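Beta-lactamase (Burkholderia cenocepacia, PDB 5E2G) probably hydrolyses beta-lactams to substituted beta-amino acids, as expected of a class C beta-lactamase. Local coordinates at residues A[12-17]-A[26-31]. Residues are numbered along the deposited sequence; the frame is centred on the assembly and turned at random.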
loop_
_atom_site.group_PDB
_atom_site.type_symbol
_atom_site.label_atom_id
_atom_site.label_comp_id
_atom_site.label_asym_id
_atom_site.label_seq_id
_atom_site.Cartn_x
_atom_site.Cartn_y
_atom_site.Cartn_z
ATOM N N ARG A 12 19.040 16.411 -1.123
ATOM C CA ARG A 12 19.045 17.123 -2.395
ATOM C C ARG A 12 17.774 16.882 -3.196
ATOM O O ARG A 12 17.449 17.688 -4.074
ATOM C CB ARG A 12 20.273 16.729 -3.217
ATOM C CG ARG A 12 21.584 17.106 -2.558
ATOM C CD ARG A 12 22.755 17.029 -3.528
ATOM N NE ARG A 12 23.879 16.293 -2.953
ATOM C CZ ARG A 12 24.129 15.009 -3.195
ATOM N NH1 ARG A 12 23.339 14.316 -4.013
ATOM N NH2 ARG A 12 25.172 14.414 -2.627
ATOM N N GLN A 13 17.044 15.801 -2.915
ATOM C CA GLN A 13 15.752 15.580 -3.554
ATOM C C GLN A 13 14.596 16.112 -2.715
ATOM O O GLN A 13 13.676 16.744 -3.248
ATOM C CB GLN A 13 15.542 14.087 -3.817
ATOM C CG GLN A 13 16.633 13.434 -4.619
ATOM C CD GLN A 13 16.720 13.985 -6.021
ATOM O OE1 GLN A 13 15.700 14.234 -6.670
ATOM N NE2 GLN A 13 17.943 14.185 -6.499
ATOM N N ILE A 14 14.643 15.882 -1.406
ATOM C CA ILE A 14 13.477 16.106 -0.560
ATOM C C ILE A 14 13.315 17.580 -0.216
ATOM O O ILE A 14 12.191 18.097 -0.167
ATOM C CB ILE A 14 13.592 15.228 0.697
ATOM C CG1 ILE A 14 13.509 13.755 0.304
ATOM C CG2 ILE A 14 12.524 15.575 1.689
ATOM C CD1 ILE A 14 12.396 13.448 -0.673
ATOM N N ALA A 15 14.423 18.278 0.029
ATOM C CA ALA A 15 14.341 19.693 0.386
ATOM C C ALA A 15 13.646 20.530 -0.681
ATOM O O ALA A 15 12.739 21.304 -0.326
ATOM C CB ALA A 15 15.743 20.223 0.705
ATOM N N PRO A 16 13.988 20.436 -1.973
ATOM C CA PRO A 16 13.234 21.225 -2.959
ATOM C C PRO A 16 11.805 20.756 -3.099
ATOM O O PRO A 16 10.909 21.576 -3.327
ATOM C CB PRO A 16 14.025 21.024 -4.260
ATOM C CG PRO A 16 15.343 20.449 -3.839
ATOM C CD PRO A 16 15.040 19.641 -2.627
ATOM N N LEU A 17 11.572 19.450 -2.964
ATOM C CA LEU A 17 10.213 18.923 -2.986
ATOM C C LEU A 17 9.358 19.563 -1.901
ATOM O O LEU A 17 8.259 20.064 -2.168
ATOM C CB LEU A 17 10.247 17.407 -2.808
ATOM C CG LEU A 17 9.800 16.524 -3.967
ATOM C CD1 LEU A 17 8.999 15.358 -3.422
ATOM C CD2 LEU A 17 9.007 17.296 -5.012
HETATM N N MSE A 26 8.539 15.475 6.299
HETATM C CA MSE A 26 8.665 14.192 5.627
HETATM C C MSE A 26 9.541 13.263 6.441
HETATM O O MSE A 26 10.447 13.698 7.132
HETATM C CB MSE A 26 9.266 14.342 4.226
HETATM C CG MSE A 26 8.445 15.153 3.269
HETATM SE SE MSE A 26 9.073 14.872 1.471
HETATM C CE MSE A 26 8.588 12.990 1.257
ATOM N N ALA A 27 9.275 11.971 6.347
ATOM C CA ALA A 27 10.154 10.953 6.892
ATOM C C ALA A 27 10.541 10.023 5.755
ATOM O O ALA A 27 9.674 9.564 5.004
ATOM C CB ALA A 27 9.482 10.183 8.029
ATOM N N ILE A 28 11.841 9.782 5.609
ATOM C CA ILE A 28 12.390 9.008 4.503
ATOM C C ILE A 28 13.095 7.796 5.082
ATOM O O ILE A 28 13.995 7.941 5.917
ATOM C CB ILE A 28 13.373 9.832 3.655
ATOM C CG1 ILE A 28 12.841 11.253 3.404
ATOM C CG2 ILE A 28 13.700 9.089 2.372
ATOM C CD1 ILE A 28 11.579 11.328 2.584
ATOM N N GLY A 29 12.707 6.611 4.635
ATOM C CA GLY A 29 13.376 5.372 5.000
ATOM C C GLY A 29 14.141 4.840 3.801
ATOM O O GLY A 29 13.620 4.826 2.685
ATOM N N ILE A 30 15.381 4.407 4.041
ATOM C CA ILE A 30 16.262 3.875 3.005
ATOM C C ILE A 30 16.833 2.543 3.475
ATOM O O ILE A 30 17.350 2.443 4.591
ATOM C CB ILE A 30 17.413 4.847 2.672
ATOM C CG1 ILE A 30 16.899 6.107 1.967
ATOM C CG2 ILE A 30 18.477 4.152 1.836
ATOM C CD1 ILE A 30 16.324 5.863 0.609
ATOM N N VAL A 31 16.746 1.528 2.621
ATOM C CA VAL A 31 17.527 0.304 2.754
ATOM C C VAL A 31 18.656 0.388 1.740
ATOM O O VAL A 31 18.413 0.441 0.529
ATOM C CB VAL A 31 16.673 -0.953 2.517
ATOM C CG1 VAL A 31 17.547 -2.189 2.488
ATOM C CG2 VAL A 31 15.616 -1.089 3.572
#
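The N-terminal helix 3-21 packs on one face of the large antiparallel sheet through I14, which meets M26 (selenomethionine, with selenium in place of the sulfur) and I28 of strand 25-32. The two branches of I14 divide the work. CG2, anti to the backbone N, touches the selenium, with I14 CG2 3.5 Å from M26 SE and the two chains inclined to each other. The other branch, CG1, lies anti to the carbonyl carbon (chi1 -66°) and faces I28, where I14 CG1 comes within 3.8 Å of I28 CD1. Here the side chains meet tip to tip, and the two terminal methyls are also close, I14 CD1 standing 4.0 Å from I28 CD1. CG of M26 lies beside the backbone N (chi1 -63°) and the chain then runs extended through chi2 (-165°), which carries the selenium to I14; the bend at chi3 sets only the direction of the terminal methyl. No hydrogen bond joins the segments; the contact is apolar and buried, and the backbones stay well apart, I14 CA lying 8.1 Å from M26 CA. Further along the strand, I30 touches L6 and V10 of the same helix, and also I354 of helix 344-357, which Q13 touches as well. A27, pointing away from helix 3-21, and V31 touch helix 226-235, so helices cover both faces of the sheet. This is helix-on-sheet packing characteristic of the alpha/beta domain of serine beta-lactamases and related penicillin-binding enzymes, in which the N- and C-terminal helices cover the same face of the central sheet.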